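Local coordinates for malonyl CoA-acyl carrier protein transacylase (Clostridium perfringens, PDB 3PTW) that probably transfers the malonyl group from malonyl-CoA to acyl carrier protein, supplying the extender unit for fatty acid synthesis, at residues A[5-10]-A[268-273]; A[65-70]-A[94-99]; A[84-89]-A[260-265]; A[275-280]-A[292-297]. All coordinates share one frame; numbering follows the deposited sequence.

Interaction 1 of 4, residues A[5-10]-A[268-273]; sequences GFLFAG and DTFIEI
Within the parallel part of the central sheet of the acyl transferase fold, G5, F6, L7 and F8 lie beside F270, I271, E272 and I273 in turn. The backbone bonds alternate as parallel strands require. G5 N donates to T269 O (2.8 Å), and G5 O accepts from I271 N (2.9 Å). L7 repeats the pattern, its N bonding to I271 O and its O receiving I273 N at 2.6 Å, and A9 N ends the ladder on I273 O (3.0 Å). One face of the sheet carries F6, F8, I271 and I273. Here I273 CD1 sits over the F6 ring in a CH-pi contact, 3.6 Å from the ring centroid and only 14° off the normal; an extended CG1 arm (chi2 168°) carries the methyl there. The branching of isoleucine also serves F8, for I273 CB lies 3.9 Å from F8 CD1 and CG2 lies alongside. On the reverse face both L7 methyls touch F270 CD1, each at 4.0 Å, while G5, with no side chain, lets the F270 ring lie close against the backbone. E272 shares this face, but its carboxylate is buried and satisfied by the backbone N atoms of L279 and S280. Helix 59-79 packs on the F6, F8 and I273 side through I73, L74 and L77; helix 255-264 meets L7 and F270, and strands 86-89 and 291-295 flank the pair.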
loop_
_atom_site.group_PDB
_atom_site.type_symbol
_atom_site.label_atom_id
_atom_site.label_comp_id
_atom_site.label_asym_id
_atom_site.label_seq_id
_atom_site.Cartn_x
_atom_site.Cartn_y
_atom_site.Cartn_z
ATOM N N GLY A 5 -10.228 11.708 -2.631
ATOM C CA GLY A 5 -9.551 10.451 -2.984
ATOM C C GLY A 5 -9.074 9.693 -1.747
ATOM O O GLY A 5 -8.507 10.293 -0.836
ATOM N N PHE A 6 -9.304 8.379 -1.699
ATOM C CA PHE A 6 -8.893 7.561 -0.536
ATOM C C PHE A 6 -7.524 6.918 -0.784
ATOM O O PHE A 6 -7.252 6.414 -1.878
ATOM C CB PHE A 6 -9.900 6.440 -0.239
ATOM C CG PHE A 6 -11.188 6.895 0.421
ATOM C CD1 PHE A 6 -11.298 8.134 1.028
ATOM C CD2 PHE A 6 -12.277 6.032 0.475
ATOM C CE1 PHE A 6 -12.498 8.526 1.647
ATOM C CE2 PHE A 6 -13.480 6.411 1.099
ATOM C CZ PHE A 6 -13.584 7.652 1.682
ATOM N N LEU A 7 -6.678 6.929 0.237
ATOM C CA LEU A 7 -5.380 6.261 0.169
ATOM C C LEU A 7 -5.343 5.263 1.311
ATOM O O LEU A 7 -5.633 5.611 2.462
ATOM C CB LEU A 7 -4.219 7.261 0.308
ATOM C CG LEU A 7 -4.143 8.443 -0.665
ATOM C CD1 LEU A 7 -3.031 9.384 -0.261
ATOM C CD2 LEU A 7 -3.987 8.012 -2.119
ATOM N N PHE A 8 -5.018 4.020 1.000
ATOM C CA PHE A 8 -5.019 2.997 2.042
ATOM C C PHE A 8 -3.614 2.612 2.435
ATOM O O PHE A 8 -2.782 2.307 1.567
ATOM C CB PHE A 8 -5.841 1.785 1.611
ATOM C CG PHE A 8 -7.286 2.115 1.361
ATOM C CD1 PHE A 8 -8.177 2.247 2.436
ATOM C CD2 PHE A 8 -7.746 2.333 0.063
ATOM C CE1 PHE A 8 -9.503 2.574 2.223
ATOM C CE2 PHE A 8 -9.084 2.667 -0.171
ATOM C CZ PHE A 8 -9.971 2.789 0.915
ATOM N N ALA A 9 -3.371 2.633 3.747
ATOM C CA ALA A 9 -2.065 2.304 4.343
ATOM C C ALA A 9 -1.582 0.915 3.988
ATOM O O ALA A 9 -2.389 0.016 3.713
ATOM C CB ALA A 9 -2.129 2.445 5.840
ATOM N N GLY A 10 -0.266 0.727 4.030
ATOM C CA GLY A 10 0.337 -0.543 3.644
ATOM C C GLY A 10 1.416 -1.036 4.587
ATOM O O GLY A 10 1.531 -0.572 5.740
ATOM N N ASP A 268 -8.899 16.799 -5.056
ATOM C CA ASP A 268 -8.216 17.914 -4.430
ATOM C C ASP A 268 -8.062 17.671 -2.927
ATOM O O ASP A 268 -7.439 18.470 -2.226
ATOM C CB ASP A 268 -8.959 19.232 -4.718
ATOM C CG ASP A 268 -10.370 19.256 -4.152
ATOM O OD1 ASP A 268 -10.785 18.286 -3.480
ATOM O OD2 ASP A 268 -11.074 20.263 -4.375
ATOM N N THR A 269 -8.612 16.552 -2.453
ATOM C CA THR A 269 -8.575 16.200 -1.037
ATOM C C THR A 269 -8.258 14.709 -0.863
ATOM O O THR A 269 -9.025 13.848 -1.274
ATOM C CB THR A 269 -9.901 16.567 -0.328
ATOM O OG1 THR A 269 -10.331 17.868 -0.754
ATOM C CG2 THR A 269 -9.746 16.559 1.192
ATOM N N PHE A 270 -7.097 14.423 -0.284
ATOM C CA PHE A 270 -6.657 13.057 -0.045
ATOM C C PHE A 270 -6.847 12.689 1.411
ATOM O O PHE A 270 -6.456 13.434 2.310
ATOM C CB PHE A 270 -5.197 12.879 -0.436
ATOM C CG PHE A 270 -4.961 12.938 -1.907
ATOM C CD1 PHE A 270 -5.040 11.785 -2.683
ATOM C CD2 PHE A 270 -4.673 14.145 -2.529
ATOM C CE1 PHE A 270 -4.812 11.833 -4.060
ATOM C CE2 PHE A 270 -4.443 14.203 -3.914
ATOM C CZ PHE A 270 -4.511 13.045 -4.671
ATOM N N ILE A 271 -7.479 11.547 1.628
ATOM C CA ILE A 271 -7.652 11.005 2.964
ATOM C C ILE A 271 -6.912 9.676 3.024
ATOM O O ILE A 271 -7.338 8.706 2.388
ATOM C CB ILE A 271 -9.132 10.737 3.308
ATOM C CG1 ILE A 271 -10.037 11.891 2.845
ATOM C CG2 ILE A 271 -9.274 10.372 4.798
ATOM C CD1 ILE A 271 -10.250 13.003 3.840
ATOM N N GLU A 272 -5.814 9.648 3.782
ATOM C CA GLU A 272 -5.100 8.412 4.073
ATOM C C GLU A 272 -5.870 7.637 5.140
ATOM O O GLU A 272 -6.192 8.169 6.183
ATOM C CB GLU A 272 -3.670 8.708 4.530
ATOM C CG GLU A 272 -2.861 7.497 4.991
ATOM C CD GLU A 272 -1.363 7.781 5.000
ATOM O OE1 GLU A 272 -0.990 8.959 5.205
ATOM O OE2 GLU A 272 -0.550 6.833 4.804
ATOM N N ILE A 273 -6.180 6.383 4.849
ATOM C CA ILE A 273 -6.997 5.566 5.736
ATOM C C ILE A 273 -6.219 4.342 6.180
ATOM O O ILE A 273 -5.749 3.556 5.352
ATOM C CB ILE A 273 -8.315 5.153 5.052
ATOM C CG1 ILE A 273 -9.184 6.396 4.801
ATOM C CG2 ILE A 273 -9.057 4.080 5.881
ATOM C CD1 ILE A 273 -10.371 6.150 3.875
#

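Interaction 2 of 4, residues A[65-70]-A[94-99]; sequences AIITTN and EYSALI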
loop_
_atom_site.group_PDB
_atom_site.type_symbol
_atom_site.label_atom_id
_atom_site.label_comp_id
_atom_site.label_asym_id
_atom_site.label_seq_id
_atom_site.Cartn_x
_atom_site.Cartn_y
_atom_site.Cartn_z
ATOM N N ALA A 65 -3.433 -8.123 8.839
ATOM C CA ALA A 65 -3.585 -7.224 9.978
ATOM C C ALA A 65 -3.933 -5.810 9.503
ATOM O O ALA A 65 -4.915 -5.231 9.955
ATOM C CB ALA A 65 -2.343 -7.229 10.835
ATOM N N ILE A 66 -3.147 -5.280 8.578
ATOM C CA ILE A 66 -3.382 -3.939 8.012
ATOM C C ILE A 66 -4.693 -3.853 7.229
ATOM O O ILE A 66 -5.464 -2.900 7.389
ATOM C CB ILE A 66 -2.177 -3.479 7.154
ATOM C CG1 ILE A 66 -0.981 -3.223 8.070
ATOM C CG2 ILE A 66 -2.522 -2.243 6.295
ATOM C CD1 ILE A 66 0.275 -2.849 7.366
ATOM N N ILE A 67 -4.960 -4.870 6.414
ATOM C CA ILE A 67 -6.166 -4.912 5.599
ATOM C C ILE A 67 -7.434 -4.808 6.456
ATOM O O ILE A 67 -8.368 -4.085 6.091
ATOM C CB ILE A 67 -6.191 -6.175 4.700
ATOM C CG1 ILE A 67 -5.121 -6.069 3.600
ATOM C CG2 ILE A 67 -7.586 -6.407 4.108
ATOM C CD1 ILE A 67 -5.241 -4.854 2.687
ATOM N N THR A 68 -7.436 -5.524 7.585
ATOM C CA THR A 68 -8.532 -5.498 8.554
ATOM C C THR A 68 -8.669 -4.129 9.196
ATOM O O THR A 68 -9.774 -3.620 9.359
ATOM C CB THR A 68 -8.313 -6.541 9.710
ATOM O OG1 THR A 68 -8.163 -7.857 9.159
ATOM C CG2 THR A 68 -9.494 -6.529 10.681
ATOM N N THR A 69 -7.537 -3.566 9.590
ATOM C CA THR A 69 -7.483 -2.256 10.220
ATOM C C THR A 69 -8.002 -1.163 9.271
ATOM O O THR A 69 -8.861 -0.353 9.658
ATOM C CB THR A 69 -6.059 -1.992 10.751
ATOM O OG1 THR A 69 -5.833 -2.851 11.884
ATOM C CG2 THR A 69 -5.863 -0.530 11.168
ATOM N N ASN A 70 -7.500 -1.172 8.036
ATOM C CA ASN A 70 -7.976 -0.279 6.965
ATOM C C ASN A 70 -9.499 -0.349 6.754
ATOM O O ASN A 70 -10.156 0.676 6.576
ATOM C CB ASN A 70 -7.236 -0.561 5.641
ATOM C CG ASN A 70 -5.750 -0.166 5.680
ATOM O OD1 ASN A 70 -5.260 0.334 6.684
ATOM N ND2 ASN A 70 -5.032 -0.392 4.575
ATOM N N GLU A 94 -3.489 -1.423 -2.188
ATOM C CA GLU A 94 -4.217 -1.621 -3.447
ATOM C C GLU A 94 -5.347 -2.617 -3.242
ATOM O O GLU A 94 -6.410 -2.493 -3.861
ATOM C CB GLU A 94 -3.291 -2.105 -4.564
ATOM C CG GLU A 94 -4.008 -2.431 -5.892
ATOM C CD GLU A 94 -3.120 -2.202 -7.086
ATOM O OE1 GLU A 94 -2.263 -1.278 -7.026
ATOM O OE2 GLU A 94 -3.278 -2.937 -8.089
ATOM N N TYR A 95 -5.128 -3.581 -2.340
ATOM C CA TYR A 95 -6.188 -4.525 -1.956
ATOM C C TYR A 95 -7.346 -3.846 -1.227
ATOM O O TYR A 95 -8.495 -4.130 -1.528
ATOM C CB TYR A 95 -5.635 -5.724 -1.173
ATOM C CG TYR A 95 -4.879 -6.670 -2.078
ATOM C CD1 TYR A 95 -5.517 -7.758 -2.671
ATOM C CD2 TYR A 95 -3.530 -6.456 -2.377
ATOM C CE1 TYR A 95 -4.836 -8.613 -3.527
ATOM C CE2 TYR A 95 -2.840 -7.312 -3.240
ATOM C CZ TYR A 95 -3.500 -8.386 -3.801
ATOM O OH TYR A 95 -2.838 -9.245 -4.655
ATOM N N SER A 96 -7.052 -2.940 -0.294
ATOM C CA SER A 96 -8.121 -2.216 0.404
ATOM C C SER A 96 -8.933 -1.387 -0.592
ATOM O O SER A 96 -10.128 -1.212 -0.425
ATOM C CB SER A 96 -7.562 -1.267 1.480
ATOM O OG SER A 96 -6.687 -1.912 2.399
ATOM N N ALA A 97 -8.259 -0.831 -1.594
ATOM C CA ALA A 97 -8.956 -0.057 -2.620
ATOM C C ALA A 97 -9.899 -0.971 -3.425
ATOM O O ALA A 97 -11.069 -0.631 -3.618
ATOM C CB ALA A 97 -7.964 0.666 -3.513
ATOM N N LEU A 98 -9.419 -2.152 -3.832
ATOM C CA LEU A 98 -10.256 -3.077 -4.613
ATOM C C LEU A 98 -11.453 -3.626 -3.835
ATOM O O LEU A 98 -12.499 -3.838 -4.430
ATOM C CB LEU A 98 -9.453 -4.233 -5.210
ATOM C CG LEU A 98 -8.430 -3.900 -6.292
ATOM C CD1 LEU A 98 -7.485 -5.094 -6.521
ATOM C CD2 LEU A 98 -9.098 -3.476 -7.581
ATOM N N ILE A 99 -11.286 -3.860 -2.529
ATOM C CA ILE A 99 -12.391 -4.211 -1.642
ATOM C C ILE A 99 -13.373 -3.050 -1.537
ATOM O O ILE A 99 -14.578 -3.246 -1.634
ATOM C CB ILE A 99 -11.912 -4.606 -0.203
ATOM C CG1 ILE A 99 -11.136 -5.930 -0.225
ATOM C CG2 ILE A 99 -13.113 -4.659 0.790
ATOM C CD1 ILE A 99 -10.255 -6.191 1.036
HETATM O O HOH W 1 -8.823 -3.014 3.578
#
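N70 and S96 supply the direct polar link between helices 59-79 and 93-100, whose short segments pass 9.9 Å apart at a crossing angle of -42°. N70 ND2 donates to S96 OG at 3.1 Å in a nearly straight bond (166°), with the oxygen almost in the amide plane. The same nitrogen also bonds to A9 O, so the two partners together fix the amide's rotation. A water adds a second polar route: it donates to I67 O (2.8 Å) and lies 2.7 Å from S96 OG. Serine suits this place because it is small enough to let the I67 and S96 CA atoms come within 6.2 Å, yet brings a hydroxyl to meet the amide and the water. I67 makes the van der Waals contacts. Its CD1 touches S96 OG at 3.3 Å and meets Y95 CB at 4.0 Å, while the other branch, CG2, meets I99 CD1 at 4.1 Å. I67 thus sets a methyl against the hydroxyl, and I99 backs its other branch. Around them, V110 and V113 of helix 106-122 pack on I67, L245 of helix 241-248 touches Y95, and F8 of strand 4-8 lies against S96.

Interaction 3 of 4, residues A[84-89]-A[260-265]; sequences SHISCG and EKMIES
Near I86 and M262, whose CA atoms are 7.1 Å apart, strand 86-89 and helix 260-264 run antiparallel (174° between their directions), with 9.5 Å between the short axes. M262 carries most of the contact. Its chain is straight as far as SD and then bends at chi3 (79°), which turns the terminal methyl onto the strand: CE lies 3.4 Å from I86 O and 4.0 Å from I86 CG2. The I86 and M262 side chains lie alongside with opposed directions, CG2 of the isoleucine touching both CG and CE of the methionine. Two residues further, on the same side, C88 SG meets M262 SD at 3.8 Å, two sulfurs in apolar contact. Unbranched methionine fits, since its bent end can touch the I86 carbonyl oxygen with CE and the cysteine with SD. The strand leads into G89, the first glycine of a GxSxG pattern that is probably the nucleophile elbow of this acyl transferase, with the serine at S91. M262 belongs to helix 255-264, on the side of the sheet to which I86 and C88 point, while S87 on the other side faces A97 and H100 of helix 93-100. At the C-terminal end of the helix, I86 CD1 approaches S265 CB at 4.4 Å. The S265 hydroxyl turns back to its own helix and bonds to K261 O at 2.6 Å, from the face opposite that used by S265 N. Before the strand, S84 OG accepts from I86 N (3.1 Å) in an ST turn, and also bonds to L4 O of the neighbouring strand.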
loop_
_atom_site.group_PDB
_atom_site.type_symbol
_atom_site.label_atom_id
_atom_site.label_comp_id
_atom_site.label_asym_id
_atom_site.label_seq_id
_atom_site.Cartn_x
_atom_site.Cartn_y
_atom_site.Cartn_z
ATOM N N SER A 84 -15.924 8.392 -1.295
ATOM C CA SER A 84 -15.073 8.672 -2.437
ATOM C C SER A 84 -15.177 7.506 -3.410
ATOM O O SER A 84 -15.370 6.356 -3.004
ATOM C CB SER A 84 -13.611 8.812 -2.000
ATOM O OG SER A 84 -12.706 8.548 -3.077
ATOM N N HIS A 85 -15.033 7.807 -4.694
ATOM C CA HIS A 85 -14.975 6.767 -5.714
ATOM C C HIS A 85 -13.672 6.816 -6.514
ATOM O O HIS A 85 -13.616 6.352 -7.663
ATOM C CB HIS A 85 -16.186 6.862 -6.635
ATOM C CG HIS A 85 -16.311 8.177 -7.342
ATOM N ND1 HIS A 85 -17.027 9.237 -6.824
ATOM C CD2 HIS A 85 -15.836 8.592 -8.539
ATOM C CE1 HIS A 85 -16.977 10.252 -7.666
ATOM N NE2 HIS A 85 -16.262 9.886 -8.717
ATOM N N ILE A 86 -12.631 7.397 -5.914
ATOM C CA ILE A 86 -11.273 7.349 -6.477
ATOM C C ILE A 86 -10.280 7.011 -5.371
ATOM O O ILE A 86 -10.119 7.776 -4.417
ATOM C CB ILE A 86 -10.842 8.678 -7.182
ATOM C CG1 ILE A 86 -11.990 9.280 -8.010
ATOM C CG2 ILE A 86 -9.610 8.429 -8.055
ATOM C CD1 ILE A 86 -11.751 10.739 -8.499
ATOM N N SER A 87 -9.628 5.857 -5.486
ATOM C CA SER A 87 -8.722 5.395 -4.437
ATOM C C SER A 87 -7.501 4.654 -4.960
ATOM O O SER A 87 -7.440 4.262 -6.124
ATOM C CB SER A 87 -9.468 4.550 -3.395
ATOM O OG SER A 87 -9.937 3.326 -3.926
ATOM N N CYS A 88 -6.509 4.498 -4.091
ATOM C CA CYS A 88 -5.372 3.640 -4.381
ATOM C C CYS A 88 -4.621 3.381 -3.109
ATOM O O CYS A 88 -4.984 3.919 -2.052
ATOM C CB CYS A 88 -4.458 4.245 -5.455
ATOM S SG CYS A 88 -3.252 5.423 -4.912
ATOM N N GLY A 89 -3.598 2.537 -3.224
ATOM C CA GLY A 89 -2.695 2.203 -2.138
ATOM C C GLY A 89 -1.261 2.125 -2.642
ATOM O O GLY A 89 -0.962 2.501 -3.788
ATOM N N GLU A 260 -0.594 11.364 -9.255
ATOM C CA GLU A 260 -0.654 12.319 -10.360
ATOM C C GLU A 260 -1.962 12.151 -11.144
ATOM O O GLU A 260 -2.653 13.128 -11.432
ATOM C CB GLU A 260 0.589 12.117 -11.267
ATOM C CG GLU A 260 1.391 13.379 -11.594
ATOM C CD GLU A 260 2.911 13.252 -11.295
ATOM O OE1 GLU A 260 3.435 14.141 -10.585
ATOM O OE2 GLU A 260 3.575 12.296 -11.758
ATOM N N LYS A 261 -2.306 10.905 -11.470
ATOM C CA LYS A 261 -3.541 10.594 -12.178
ATOM C C LYS A 261 -4.783 10.912 -11.352
ATOM O O LYS A 261 -5.789 11.405 -11.882
ATOM C CB LYS A 261 -3.555 9.136 -12.646
ATOM C CG LYS A 261 -2.663 8.876 -13.854
ATOM C CD LYS A 261 -3.303 9.394 -15.136
ATOM C CE LYS A 261 -2.270 9.502 -16.249
ATOM N NZ LYS A 261 -1.588 10.835 -16.245
ATOM N N MET A 262 -4.706 10.650 -10.049
ATOM C CA MET A 262 -5.806 10.978 -9.154
ATOM C C MET A 262 -6.079 12.482 -9.223
ATOM O O MET A 262 -7.227 12.898 -9.341
ATOM C CB MET A 262 -5.513 10.522 -7.715
ATOM C CG MET A 262 -5.622 9.012 -7.523
ATOM S SD MET A 262 -5.323 8.411 -5.850
ATOM C CE MET A 262 -6.910 8.774 -5.074
ATOM N N ILE A 263 -5.012 13.281 -9.152
ATOM C CA ILE A 263 -5.107 14.738 -9.238
ATOM C C ILE A 263 -5.629 15.181 -10.608
ATOM O O ILE A 263 -6.491 16.057 -10.680
ATOM C CB ILE A 263 -3.754 15.423 -8.896
ATOM C CG1 ILE A 263 -3.441 15.211 -7.410
ATOM C CG2 ILE A 263 -3.761 16.926 -9.295
ATOM C CD1 ILE A 263 -2.148 15.831 -6.919
ATOM N N GLU A 264 -5.106 14.569 -11.675
ATOM C CA GLU A 264 -5.620 14.759 -13.042
ATOM C C GLU A 264 -7.126 14.561 -13.079
ATOM O O GLU A 264 -7.851 15.338 -13.683
ATOM C CB GLU A 264 -4.986 13.744 -13.987
ATOM C CG GLU A 264 -4.161 14.320 -15.106
ATOM C CD GLU A 264 -3.788 13.258 -16.138
ATOM O OE1 GLU A 264 -2.616 13.256 -16.574
ATOM O OE2 GLU A 264 -4.656 12.414 -16.488
ATOM N N SER A 265 -7.574 13.510 -12.402
ATOM C CA SER A 265 -8.970 13.110 -12.359
ATOM C C SER A 265 -9.805 14.006 -11.452
ATOM O O SER A 265 -11.005 13.785 -11.301
ATOM C CB SER A 265 -9.075 11.656 -11.900
ATOM O OG SER A 265 -8.237 10.822 -12.695
#

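Interaction 4 of 4, residues A[275-280]-A[292-297]; sequences PGKALS and VLNVED
E296 takes both charged and neutral partners from the loop 275-277, and these polar bonds dominate the contact. K277 NZ forms a salt bridge with E296 OE2 at 2.7 Å, meeting that oxygen nearly in line with its C-O bond; the lysine bends at chi3 and chi4 to bring its ammonium group there. G276 N donates to the other oxygen, OE1, at 3.0 Å, but from well above the carboxylate plane. With CG of E296 placed between the backbone N and the carbonyl carbon (chi1 70°), the otherwise extended chain reaches up to the loop. G276 has a positive phi (88°), readily adopted by a residue without a side chain. A water joins the two segments a second way, donating to G276 O (2.9 Å) and accepting from N294 ND2 (2.9 Å). The remaining contacts are van der Waals. K277 CG lies 3.9 Å from N294 OD1, so the lysine's aliphatic part runs over the amide, and S280 packs its CB on V292 CG1 at 3.5 Å. The small serine lets the first turn of helix 278-286 settle on strand 291-295, the last step of a beta-alpha-beta unit that begins with strand 269-273. Since Y15 OH also bonds to OE1, three partners hold the E296 carboxylate, and the lysine probably stabilises its negative charge, pinning the loop to the strand end.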
loop_
_atom_site.group_PDB
_atom_site.type_symbol
_atom_site.label_atom_id
_atom_site.label_comp_id
_atom_site.label_asym_id
_atom_site.label_seq_id
_atom_site.Cartn_x
_atom_site.Cartn_y
_atom_site.Cartn_z
ATOM N N PRO A 275 -3.265 2.688 9.307
ATOM C CA PRO A 275 -2.224 3.149 10.221
ATOM C C PRO A 275 -1.196 4.020 9.522
ATOM O O PRO A 275 -0.834 3.759 8.368
ATOM C CB PRO A 275 -1.580 1.851 10.725
ATOM C CG PRO A 275 -1.847 0.849 9.664
ATOM C CD PRO A 275 -3.152 1.245 9.015
ATOM N N GLY A 276 -0.752 5.058 10.222
ATOM C CA GLY A 276 0.409 5.830 9.784
ATOM C C GLY A 276 0.101 6.971 8.841
ATOM O O GLY A 276 -1.053 7.209 8.457
ATOM N N LYS A 277 1.162 7.683 8.470
ATOM C CA LYS A 277 1.049 8.910 7.694
ATOM C C LYS A 277 2.021 8.890 6.523
ATOM O O LYS A 277 2.279 9.913 5.915
ATOM C CB LYS A 277 1.289 10.141 8.603
ATOM C CG LYS A 277 0.166 10.388 9.639
ATOM C CD LYS A 277 0.576 11.331 10.796
ATOM C CE LYS A 277 1.445 10.625 11.866
ATOM N NZ LYS A 277 0.833 9.407 12.532
ATOM N N ALA A 278 2.558 7.721 6.196
ATOM C CA ALA A 278 3.528 7.626 5.107
ATOM C C ALA A 278 2.980 8.197 3.783
ATOM O O ALA A 278 3.658 8.969 3.113
ATOM C CB ALA A 278 4.013 6.170 4.923
ATOM N N LEU A 279 1.749 7.845 3.423
ATOM C CA LEU A 279 1.237 8.219 2.094
ATOM C C LEU A 279 0.897 9.684 2.025
ATOM O O LEU A 279 1.116 10.319 0.989
ATOM C CB LEU A 279 0.047 7.358 1.648
ATOM C CG LEU A 279 0.196 5.832 1.681
ATOM C CD1 LEU A 279 -1.002 5.182 1.012
ATOM C CD2 LEU A 279 1.514 5.376 1.038
ATOM N N SER A 280 0.383 10.213 3.137
ATOM C CA SER A 280 0.194 11.657 3.298
ATOM C C SER A 280 1.504 12.372 3.016
ATOM O O SER A 280 1.542 13.370 2.280
ATOM C CB SER A 280 -0.274 12.009 4.724
ATOM O OG SER A 280 -1.648 11.746 4.906
ATOM N N VAL A 292 -4.528 17.376 2.336
ATOM C CA VAL A 292 -4.112 16.049 2.694
ATOM C C VAL A 292 -4.529 15.809 4.136
ATOM O O VAL A 292 -4.209 16.609 5.016
ATOM C CB VAL A 292 -2.584 15.882 2.517
ATOM C CG1 VAL A 292 -2.119 14.589 3.152
ATOM C CG2 VAL A 292 -2.203 15.906 1.048
ATOM N N LEU A 293 -5.270 14.721 4.358
ATOM C CA LEU A 293 -5.743 14.344 5.682
ATOM C C LEU A 293 -5.509 12.862 5.915
ATOM O O LEU A 293 -5.161 12.129 4.982
ATOM C CB LEU A 293 -7.235 14.682 5.844
ATOM C CG LEU A 293 -7.672 16.121 5.549
ATOM C CD1 LEU A 293 -9.189 16.201 5.406
ATOM C CD2 LEU A 293 -7.170 17.109 6.614
ATOM N N ASN A 294 -5.683 12.422 7.160
ATOM C CA ASN A 294 -5.519 11.007 7.496
ATOM C C ASN A 294 -6.417 10.601 8.654
ATOM O O ASN A 294 -6.759 11.434 9.509
ATOM C CB ASN A 294 -4.052 10.655 7.801
ATOM C CG ASN A 294 -3.623 11.078 9.206
ATOM O OD1 ASN A 294 -3.240 12.222 9.418
ATOM N ND2 ASN A 294 -3.709 10.155 10.172
ATOM N N VAL A 295 -6.831 9.333 8.655
ATOM C CA VAL A 295 -7.541 8.748 9.800
ATOM C C VAL A 295 -6.902 7.420 10.199
ATOM O O VAL A 295 -6.832 6.499 9.391
ATOM C CB VAL A 295 -9.073 8.532 9.548
ATOM C CG1 VAL A 295 -9.786 8.272 10.867
ATOM C CG2 VAL A 295 -9.722 9.732 8.836
ATOM N N GLU A 296 -6.420 7.349 11.437
ATOM C CA GLU A 296 -5.904 6.113 12.048
ATOM C C GLU A 296 -6.413 5.939 13.482
ATOM O O GLU A 296 -6.335 4.854 14.046
ATOM C CB GLU A 296 -4.360 6.071 12.025
ATOM C CG GLU A 296 -3.624 7.062 12.967
ATOM C CD GLU A 296 -2.087 6.970 12.863
ATOM O OE1 GLU A 296 -1.524 5.860 13.016
ATOM O OE2 GLU A 296 -1.441 8.013 12.622
ATOM N N ASP A 297 -6.926 7.017 14.074
ATOM C CA ASP A 297 -7.388 6.982 15.463
ATOM C C ASP A 297 -8.419 8.069 15.699
ATOM O O ASP A 297 -8.859 8.719 14.753
ATOM C CB ASP A 297 -6.213 7.063 16.469
ATOM C CG ASP A 297 -5.241 8.208 16.175
ATOM O OD1 ASP A 297 -5.641 9.222 15.563
ATOM O OD2 ASP A 297 -4.058 8.089 16.569
HETATM O O HOH W 2 -3.824 7.505 9.061
#

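How the interactions relate
Interactions 1, 2 and 3 are buried, whereas interaction 4 is only partly so, and this is reflected in their chemistry. Interaction 1 is the sheet itself, built on backbone bonds with aromatic and aliphatic packing on both faces. Interaction 3 attaches a helix to strand 86-89, which bonds to F6 of interaction 1, and is almost wholly apolar. Interaction 2 packs helices on the face opposite to that covered by the helix of interaction 3, hides a small polar centre, and meets interaction 1 where strand 4-8 ends. Interactions 1 and 4 share strand 269-273 through its two edges; in interaction 4 an exposed lysine pairs with a buried glutamate at the rim of the sheet.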